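PDB 6ZRZ: DMATS type aromatic prenyltransferase from Streptomyces coelicolor, which probably transfers a dimethylallyl group from a diphosphate donor to carbon 5 of the indole ring of tryptophan. Local coordinates for residues T62-S67 with V80-G85; L134-E139 with P146-Y151. One frame throughout, in Å; residues are numbered along the deposited sequence.

Contact 1 (T62-S67 with V80-G85); sequences TPVEFS and VLVEPG. With TRP (tryptophan), chain D.
The carbonyl oxygen of Glu65 receives the N-H of Leu81 at 2.7 Å, O to N, in a bond almost straight at the hydrogen (176°), and the CA-H of Val80 leans on the same oxygen. The return bond, from Glu65 N to Leu81 O at 2.9 Å, makes these residues an antiparallel hydrogen-bonded pair. Past the strands, Pro63 O still accepts Glu83 N at 3.2 Å; proline, which has no N-H to offer, can be accommodated here, since its carbonyl is what makes the bond.

Glu65 and Leu81 send their side chains to the face that carries tryptophan and the donor analogue. The glutamate chain runs out extended, with CG anti to the backbone N (chi1 -172°), and its OE1 accepts the indole N-H of the bound tryptophan, 2.8 Å from NE1. A carboxylate fits here because that N-H is the ring's one hydrogen-bond donor, so the bond helps fix how the indole is turned. Leu81 adds an apolar wall: its CD2 lies 4.1 Å from CD1 of the tryptophan, and the residue also touches the prenyl thiodiphosphate.

On the opposite face Val64, Phe66, Val80 and Val82 form a hydrocarbon layer. CG2 of Val80 meets both CG1 of Val64 and CE1 of Phe66, at 3.7 Å each, while Val64 CG1 rests over one face of the Phe66 ring, near its rim. Helices 6-20 and 25-39 pack on this layer. Within the sheet, strand 338-344 borders the Glu65 strand and strand 135-139 borders the Leu81 strand.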
ATOM      1  N   THR A  62      -4.118  10.558  -7.015  1.00 15.83           N
ATOM      2  CA  THR A  62      -2.909  11.081  -6.336  1.00 15.37           C
ATOM      3  C   THR A  62      -1.844  10.010  -6.373  1.00 15.00           C
ATOM      4  O   THR A  62      -2.132   8.884  -6.042  1.00 14.75           O
ATOM      5  CB  THR A  62      -3.129  11.464  -4.885  1.00 15.03           C
ATOM      6  OG1 THR A  62      -4.276  12.309  -4.850  1.00 15.14           O
ATOM      7  CG2 THR A  62      -1.927  12.202  -4.328  1.00 15.13           C
ATOM      8  N   PRO A  63      -0.590  10.304  -6.794  1.00 14.84           N
ATOM      9  CA  PRO A  63       0.445   9.265  -6.877  1.00 14.80           C
ATOM     10  C   PRO A  63       1.200   9.002  -5.570  1.00 14.61           C
ATOM     11  O   PRO A  63       2.349   8.595  -5.588  1.00 14.64           O
ATOM     12  CB  PRO A  63       1.393   9.837  -7.939  1.00 14.97           C
ATOM     13  CG  PRO A  63       1.318  11.317  -7.745  1.00 14.66           C
ATOM     14  CD  PRO A  63      -0.137  11.584  -7.384  1.00 15.17           C
ATOM     15  N   VAL A  64       0.524   9.256  -4.466  1.00 15.11           N
ATOM     16  CA  VAL A  64       1.023   9.079  -3.094  1.00 15.23           C
ATOM     17  C   VAL A  64      -0.103   8.484  -2.265  1.00 15.30           C
ATOM     18  O   VAL A  64      -1.276   8.920  -2.429  1.00 15.20           O
ATOM     19  CB  VAL A  64       1.507  10.417  -2.510  1.00 15.49           C
ATOM     20  CG1 VAL A  64       1.950  10.302  -1.079  1.00 15.82           C
ATOM     21  CG2 VAL A  64       2.603  11.061  -3.355  1.00 15.76           C
ATOM     22  N   GLU A  65       0.256   7.528  -1.431  1.00 16.06           N
ATOM     23  CA  GLU A  65      -0.603   7.028  -0.334  1.00 16.76           C
ATOM     24  C   GLU A  65       0.242   6.823   0.904  1.00 16.95           C
ATOM     25  O   GLU A  65       1.434   6.490   0.775  1.00 17.86           O
ATOM     26  CB  GLU A  65      -1.289   5.736  -0.760  1.00 16.96           C
ATOM     27  CG  GLU A  65      -2.316   5.264   0.227  1.00 17.52           C
ATOM     28  CD  GLU A  65      -2.924   3.920  -0.158  1.00 18.91           C
ATOM     29  OE1 GLU A  65      -2.254   2.880   0.055  1.00 21.12           O
ATOM     30  OE2 GLU A  65      -4.046   3.932  -0.638  1.00 19.90           O
ATOM     31  N   PHE A  66      -0.336   7.020   2.079  1.00 17.04           N
ATOM     32  CA  PHE A  66       0.383   6.824   3.352  1.00 18.16           C
ATOM     33  C   PHE A  66      -0.154   5.603   4.055  1.00 18.35           C
ATOM     34  O   PHE A  66      -1.253   5.126   3.754  1.00 18.11           O
ATOM     35  CB  PHE A  66       0.242   8.048   4.254  1.00 18.78           C
ATOM     36  CG  PHE A  66       0.793   9.317   3.651  1.00 19.37           C
ATOM     37  CD1 PHE A  66       2.155   9.550   3.616  1.00 19.84           C
ATOM     38  CD2 PHE A  66      -0.057  10.273   3.135  1.00 19.63           C
ATOM     39  CE1 PHE A  66       2.660  10.701   3.046  1.00 19.85           C
ATOM     40  CE2 PHE A  66       0.449  11.437   2.567  1.00 20.03           C
ATOM     41  CZ  PHE A  66       1.805  11.646   2.524  1.00 19.85           C
ATOM     42  N   SER A  67       0.584   5.118   4.997  1.00 18.94           N
ATOM     43  CA  SER A  67       0.098   4.026   5.855  1.00 18.55           C
ATOM     44  C   SER A  67       0.760   4.107   7.223  1.00 19.45           C
ATOM     45  O   SER A  67       1.915   4.630   7.325  1.00 18.57           O
ATOM     46  CB  SER A  67       0.241   2.679   5.219  1.00 18.53           C
ATOM     47  OG  SER A  67       1.590   2.267   5.088  1.00 18.39           O
ATOM     48  N   VAL A  80       5.223   5.537   3.174  1.00 18.20           N
ATOM     49  CA  VAL A  80       4.646   6.278   2.032  1.00 18.02           C
ATOM     50  C   VAL A  80       4.849   5.453   0.772  1.00 17.49           C
ATOM     51  O   VAL A  80       5.964   4.890   0.572  1.00 17.91           O
ATOM     52  CB  VAL A  80       5.235   7.693   1.891  1.00 18.29           C
ATOM     53  CG1 VAL A  80       6.744   7.670   1.684  1.00 18.56           C
ATOM     54  CG2 VAL A  80       4.516   8.468   0.799  1.00 17.90           C
ATOM     55  N   LEU A  81       3.800   5.356  -0.017  1.00 16.62           N
ATOM     56  CA  LEU A  81       3.759   4.649  -1.315  1.00 16.11           C
ATOM     57  C   LEU A  81       3.720   5.692  -2.409  1.00 15.70           C
ATOM     58  O   LEU A  81       2.926   6.642  -2.296  1.00 15.43           O
ATOM     59  CB  LEU A  81       2.494   3.801  -1.379  1.00 16.51           C
ATOM     60  CG  LEU A  81       2.287   3.030  -2.671  1.00 16.73           C
ATOM     61  CD1 LEU A  81       3.357   1.962  -2.823  1.00 16.76           C
ATOM     62  CD2 LEU A  81       0.908   2.409  -2.704  1.00 16.84           C
ATOM     63  N   VAL A  82       4.589   5.583  -3.401  1.00 15.79           N
ATOM     64  CA  VAL A  82       4.692   6.607  -4.461  1.00 15.88           C
ATOM     65  C   VAL A  82       4.888   5.907  -5.814  1.00 15.54           C
ATOM     66  O   VAL A  82       5.457   4.801  -5.881  1.00 14.59           O
ATOM     67  CB  VAL A  82       5.832   7.585  -4.155  1.00 17.38           C
ATOM     68  CG1 VAL A  82       7.154   6.903  -4.137  1.00 18.21           C
ATOM     69  CG2 VAL A  82       5.844   8.728  -5.125  1.00 17.39           C
ATOM     70  N   GLU A  83       4.457   6.548  -6.853  1.00 15.68           N
ATOM     71  CA  GLU A  83       4.710   6.134  -8.232  1.00 15.96           C
ATOM     72  C   GLU A  83       5.688   7.144  -8.847  1.00 16.10           C
ATOM     73  O   GLU A  83       5.266   8.201  -9.308  1.00 15.42           O
ATOM     74  CB  GLU A  83       3.404   6.066  -9.012  1.00 16.73           C
ATOM     75  CG  GLU A  83       3.620   5.666 -10.470  1.00 17.47           C
ATOM     76  CD  GLU A  83       2.335   5.560 -11.280  1.00 19.65           C
ATOM     77  OE1 GLU A  83       1.890   6.562 -11.727  1.00 22.28           O
ATOM     78  OE2 GLU A  83       1.817   4.460 -11.461  1.00 20.88           O
ATOM     79  N   PRO A  84       6.996   6.868  -8.853  1.00 17.21           N
ATOM     80  CA  PRO A  84       7.986   7.870  -9.284  1.00 18.29           C
ATOM     81  C   PRO A  84       7.856   8.272 -10.762  1.00 20.22           C
ATOM     82  O   PRO A  84       8.151   9.481 -11.123  1.00 20.55           O
ATOM     83  CB  PRO A  84       9.341   7.219  -8.992  1.00 18.62           C
ATOM     84  CG  PRO A  84       9.056   6.031  -8.105  1.00 18.36           C
ATOM     85  CD  PRO A  84       7.622   5.631  -8.370  1.00 17.41           C
ATOM     86  N   GLY A  85       7.293   7.403 -11.579  1.00 19.63           N
ATOM     87  CA  GLY A  85       7.149   7.616 -13.036  1.00 20.80           C
ATOM     88  C   GLY A  85       5.873   8.308 -13.420  1.00 21.48           C
ATOM     89  O   GLY A  85       5.622   8.472 -14.597  1.00 21.83           O
TER
HETATM   90  N   TRP D 402      -5.450   1.882  -4.922  1.00 24.31           N
HETATM   91  CA  TRP D 402      -5.104   0.567  -5.516  1.00 23.37           C
HETATM   92  C   TRP D 402      -6.146  -0.493  -5.129  1.00 24.39           C
HETATM   93  O   TRP D 402      -7.075  -0.271  -4.318  1.00 22.44           O
HETATM   94  CB  TRP D 402      -3.689   0.130  -5.120  1.00 22.07           C
HETATM   95  CG  TRP D 402      -3.414   0.102  -3.645  1.00 21.26           C
HETATM   96  CD1 TRP D 402      -2.950   1.132  -2.867  1.00 21.20           C
HETATM   97  CD2 TRP D 402      -3.576  -1.023  -2.760  1.00 20.52           C
HETATM   98  NE1 TRP D 402      -2.824   0.720  -1.565  1.00 21.00           N
HETATM   99  CE2 TRP D 402      -3.185  -0.598  -1.470  1.00 20.82           C
HETATM  100  CE3 TRP D 402      -3.989  -2.347  -2.937  1.00 20.86           C
HETATM  101  CZ2 TRP D 402      -3.217  -1.448  -0.364  1.00 21.30           C
HETATM  102  CZ3 TRP D 402      -4.015  -3.187  -1.849  1.00 21.80           C
HETATM  103  CH2 TRP D 402      -3.649  -2.740  -0.576  1.00 20.74           C
HETATM  104  OXT TRP D 402      -6.062  -1.628  -5.654  1.00 25.98           O

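Contact 2 (L134-E139 with P146-Y151); sequences LWCALE and PGVKVY. With 6C7 (S-(3-methylbut-2-en-1-yl) trihydrogen thiodiphosphate), chain C.
Tyr151 and Trp135 both hold CG anti to the carbonyl carbon (chi1 -59° and -61°), which sends the rings apart from Tyr151 CB and Trp135 CB, 4.1 Å from each other, to meet the prenyl chain from two directions. Methyl C13 of the thiodiphosphate lies 3.9 Å above one face of the Tyr151 ring, and in the plane of the Trp135 ring at its edge, 4.0 Å from CZ3. Small Ala137 lets the tyrosine edge settle against it, CB 3.5 Å from CE2, while Tyr151 OH comes 3.4 Å from S9. An alanine in place of the tyrosine is likely to leave C13 without the ring face beneath it, S9 without its hydroxyl neighbour and Ala137 CB without the edge it packs on.

Lys149 lays its CD 3.5 Å from ligand O5, while NZ, bent aside, forms a salt bridge with Asp194; Glu83 accepts the Trp135 NE1 hydrogen. Six backbone bonds join the strands into an antiparallel hairpin of the ABBA barrel, whose interior holds both ligands. On the outer face CD2 of Leu138 lies alongside Val148 CG2 at 3.7 Å, and Leu134 CG meets Val150 CG1, 3.7 Å away. Helix 91-109 touches Leu138 and Val150, in an apolar layer that aliphatic side chains suit.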
ATOM      1  N   LEU A 134       5.757   0.427 -11.894  1.00 16.61           N
ATOM      2  CA  LEU A 134       6.655   0.385 -10.703  1.00 16.74           C
ATOM      3  C   LEU A 134       6.194   1.396  -9.667  1.00 15.96           C
ATOM      4  O   LEU A 134       6.143   2.584  -9.970  1.00 15.07           O
ATOM      5  CB  LEU A 134       8.107   0.630 -11.139  1.00 17.69           C
ATOM      6  CG  LEU A 134       9.165   0.313 -10.080  1.00 18.01           C
ATOM      7  CD1 LEU A 134      10.498  -0.044 -10.702  1.00 18.55           C
ATOM      8  CD2 LEU A 134       9.328   1.456  -9.102  1.00 17.57           C
ATOM      9  N   TRP A 135       5.888   0.913  -8.472  1.00 16.00           N
ATOM     10  CA  TRP A 135       5.658   1.734  -7.288  1.00 15.79           C
ATOM     11  C   TRP A 135       6.783   1.452  -6.308  1.00 16.77           C
ATOM     12  O   TRP A 135       7.347   0.330  -6.321  1.00 16.62           O
ATOM     13  CB  TRP A 135       4.301   1.482  -6.666  1.00 15.69           C
ATOM     14  CG  TRP A 135       3.135   1.791  -7.562  1.00 15.59           C
ATOM     15  CD1 TRP A 135       3.115   2.561  -8.681  1.00 15.44           C
ATOM     16  CD2 TRP A 135       1.793   1.358  -7.341  1.00 15.53           C
ATOM     17  NE1 TRP A 135       1.838   2.629  -9.183  1.00 15.53           N
ATOM     18  CE2 TRP A 135       1.005   1.900  -8.375  1.00 15.40           C
ATOM     19  CE3 TRP A 135       1.182   0.576  -6.349  1.00 15.34           C
ATOM     20  CZ2 TRP A 135      -0.354   1.639  -8.477  1.00 15.46           C
ATOM     21  CZ3 TRP A 135      -0.173   0.311  -6.466  1.00 15.26           C
ATOM     22  CH2 TRP A 135      -0.920   0.859  -7.504  1.00 15.35           C
ATOM     23  N   CYS A 136       7.034   2.395  -5.441  1.00 17.51           N
ATOM     24  CA  CYS A 136       8.035   2.272  -4.356  0.70 18.73           C
ATOM     25  C   CYS A 136       7.372   2.652  -3.031  1.00 18.25           C
ATOM     26  O   CYS A 136       6.673   3.696  -3.003  1.00 18.12           O
ATOM     27  CB  CYS A 136       9.243   3.126  -4.711  0.70 19.77           C
ATOM     28  SG  CYS A 136      10.493   3.177  -3.419  0.70 22.70           S
ATOM     29  N   ALA A 137       7.535   1.833  -2.004  1.00 18.85           N
ATOM     30  CA  ALA A 137       7.100   2.192  -0.652  1.00 19.47           C
ATOM     31  C   ALA A 137       8.337   2.393   0.215  1.00 20.58           C
ATOM     32  O   ALA A 137       9.277   1.581   0.119  1.00 20.93           O
ATOM     33  CB  ALA A 137       6.162   1.162  -0.082  1.00 20.20           C
ATOM     34  N   LEU A 138       8.347   3.484   0.961  1.00 21.58           N
ATOM     35  CA  LEU A 138       9.434   3.833   1.925  1.00 23.50           C
ATOM     36  C   LEU A 138       8.883   3.704   3.335  1.00 22.50           C
ATOM     37  O   LEU A 138       7.874   4.366   3.635  1.00 21.52           O
ATOM     38  CB  LEU A 138       9.915   5.247   1.657  1.00 25.45           C
ATOM     39  CG  LEU A 138      10.382   5.500   0.220  1.00 28.93           C
ATOM     40  CD1 LEU A 138      10.559   6.968  -0.051  1.00 30.64           C
ATOM     41  CD2 LEU A 138      11.633   4.745  -0.063  1.00 29.68           C
ATOM     42  N   GLU A 139       9.513   2.874   4.148  1.00 24.29           N
ATOM     43  CA  GLU A 139       9.274   2.835   5.612  1.00 25.84           C
ATOM     44  C   GLU A 139      10.101   3.965   6.243  1.00 24.72           C
ATOM     45  O   GLU A 139      11.344   3.907   6.163  1.00 23.94           O
ATOM     46  CB  GLU A 139       9.638   1.484   6.210  1.00 29.26           C
ATOM     47  CG  GLU A 139       9.484   1.468   7.743  1.00 33.60           C
ATOM     48  CD  GLU A 139       9.712   0.131   8.454  1.00 38.09           C
ATOM     49  OE1 GLU A 139      10.050  -0.868   7.776  1.00 42.55           O
ATOM     50  OE2 GLU A 139       9.559   0.096   9.709  1.00 42.85           O
ATOM     51  N   PRO A 146      15.607   4.742   5.140  1.00 26.38           N
ATOM     52  CA  PRO A 146      14.326   4.053   5.071  1.00 25.46           C
ATOM     53  C   PRO A 146      14.493   2.598   4.695  1.00 25.53           C
ATOM     54  O   PRO A 146      15.477   2.263   4.169  1.00 26.71           O
ATOM     55  CB  PRO A 146      13.595   4.808   3.952  1.00 25.50           C
ATOM     56  CG  PRO A 146      14.702   5.205   3.014  1.00 25.85           C
ATOM     57  CD  PRO A 146      15.885   5.535   3.936  1.00 26.14           C
ATOM     58  N   GLY A 147      13.469   1.796   4.939  1.00 24.98           N
ATOM     59  CA  GLY A 147      13.308   0.506   4.257  1.00 26.00           C
ATOM     60  C   GLY A 147      12.660   0.764   2.935  1.00 25.07           C
ATOM     61  O   GLY A 147      11.806   1.674   2.866  1.00 26.73           O
ATOM     62  N   VAL A 148      13.078   0.067   1.920  1.00 25.52           N
ATOM     63  CA  VAL A 148      12.585   0.328   0.551  1.00 24.85           C
ATOM     64  C   VAL A 148      11.957  -0.954   0.032  1.00 24.70           C
ATOM     65  O   VAL A 148      12.568  -2.034   0.185  1.00 26.13           O
ATOM     66  CB  VAL A 148      13.697   0.838  -0.362  1.00 25.24           C
ATOM     67  CG1 VAL A 148      13.205   0.959  -1.802  1.00 25.24           C
ATOM     68  CG2 VAL A 148      14.276   2.166   0.130  1.00 25.51           C
ATOM     69  N   LYS A 149      10.770  -0.811  -0.545  0.50 23.10           N
ATOM     70  CA  LYS A 149       9.964  -1.882  -1.145  0.50 22.65           C
ATOM     71  C   LYS A 149       9.672  -1.454  -2.581  0.50 21.36           C
ATOM     72  O   LYS A 149       9.422  -0.260  -2.785  0.50 20.89           O
ATOM     73  CB  LYS A 149       8.673  -2.055  -0.340  0.50 23.04           C
ATOM     74  CG  LYS A 149       8.795  -2.901   0.907  0.50 24.32           C
ATOM     75  CD  LYS A 149       7.469  -3.492   1.338  0.50 24.57           C
ATOM     76  CE  LYS A 149       7.011  -4.563   0.387  0.50 25.00           C
ATOM     77  NZ  LYS A 149       8.143  -5.459   0.050  0.50 25.46           N
ATOM     78  N   VAL A 150       9.749  -2.367  -3.532  1.00 21.07           N
ATOM     79  CA  VAL A 150       9.350  -2.087  -4.930  1.00 20.84           C
ATOM     80  C   VAL A 150       8.200  -3.013  -5.309  1.00 20.49           C
ATOM     81  O   VAL A 150       8.270  -4.205  -4.999  1.00 21.26           O
ATOM     82  CB  VAL A 150      10.566  -2.188  -5.858  1.00 21.95           C
ATOM     83  CG1 VAL A 150      10.186  -1.990  -7.313  1.00 22.21           C
ATOM     84  CG2 VAL A 150      11.627  -1.159  -5.445  1.00 23.09           C
ATOM     85  N   TYR A 151       7.151  -2.451  -5.912  1.00 19.53           N
ATOM     86  CA  TYR A 151       5.949  -3.164  -6.372  1.00 18.95           C
ATOM     87  C   TYR A 151       5.942  -3.200  -7.888  1.00 18.46           C
ATOM     88  O   TYR A 151       6.086  -2.144  -8.512  1.00 18.52           O
ATOM     89  CB  TYR A 151       4.670  -2.498  -5.892  1.00 19.49           C
ATOM     90  CG  TYR A 151       4.574  -2.397  -4.404  1.00 20.94           C
ATOM     91  CD1 TYR A 151       3.795  -3.265  -3.648  1.00 22.75           C
ATOM     92  CD2 TYR A 151       5.300  -1.424  -3.750  1.00 22.81           C
ATOM     93  CE1 TYR A 151       3.756  -3.152  -2.263  1.00 24.21           C
ATOM     94  CE2 TYR A 151       5.262  -1.290  -2.379  1.00 24.41           C
ATOM     95  CZ  TYR A 151       4.474  -2.136  -1.632  1.00 25.42           C
ATOM     96  OH  TYR A 151       4.480  -1.916  -0.280  1.00 28.92           O
TER
HETATM   97  O4  6C7 C 401       4.218  -6.199   4.875  1.00 50.41           O
HETATM   98  P1  6C7 C 401       4.267  -4.607   4.513  1.00 46.13           P
HETATM   99  O6  6C7 C 401       3.649  -3.758   5.551  1.00 47.68           O
HETATM  100  O5  6C7 C 401       5.849  -4.261   4.300  1.00 52.49           O
HETATM  101  O2  6C7 C 401       3.636  -4.409   3.025  1.00 54.82           O
HETATM  102  P3  6C7 C 401       2.277  -3.565   2.755  1.00 50.06           P
HETATM  103  O8  6C7 C 401       1.160  -4.439   3.517  1.00 55.70           O
HETATM  104  O7  6C7 C 401       2.283  -2.170   3.250  1.00 52.12           O
HETATM  105  S9  6C7 C 401       1.925  -3.730   0.987  1.00 57.16           S
HETATM  106  C10 6C7 C 401       0.355  -2.857   0.855  1.00 52.02           C
HETATM  107  C11 6C7 C 401       0.580  -1.854  -0.309  1.00 50.58           C
HETATM  108  C12 6C7 C 401       0.179  -2.181  -1.766  1.00 48.09           C
HETATM  109  C13 6C7 C 401       0.442  -1.160  -2.852  1.00 48.44           C
HETATM  110  C14 6C7 C 401      -0.449  -3.514  -2.176  1.00 48.41           C

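In the fold
Contacts 1 and 2 are successive beta hairpins, the first closing before the second opens, with helix 91-109 and two short helices, 114-117 and 120-123, between them along the chain. Their centres lie about 9 Å apart. Strands 77-82 and 135-139 are neighbours in the closed ten-stranded antiparallel barrel, where Val80 O with Leu138 N and Val82 N with Cys136 O are probable hydrogen bonds. Four consecutive staves thus form one continuous wall. On its inner face the pockets for tryptophan and the donor analogue overlap across these strands: Leu81 of contact 1 lines the donor pocket, and Trp135 of contact 2 lines both. Helices clothe the outer face, as expected of the ABBA barrel of these prenyltransferases.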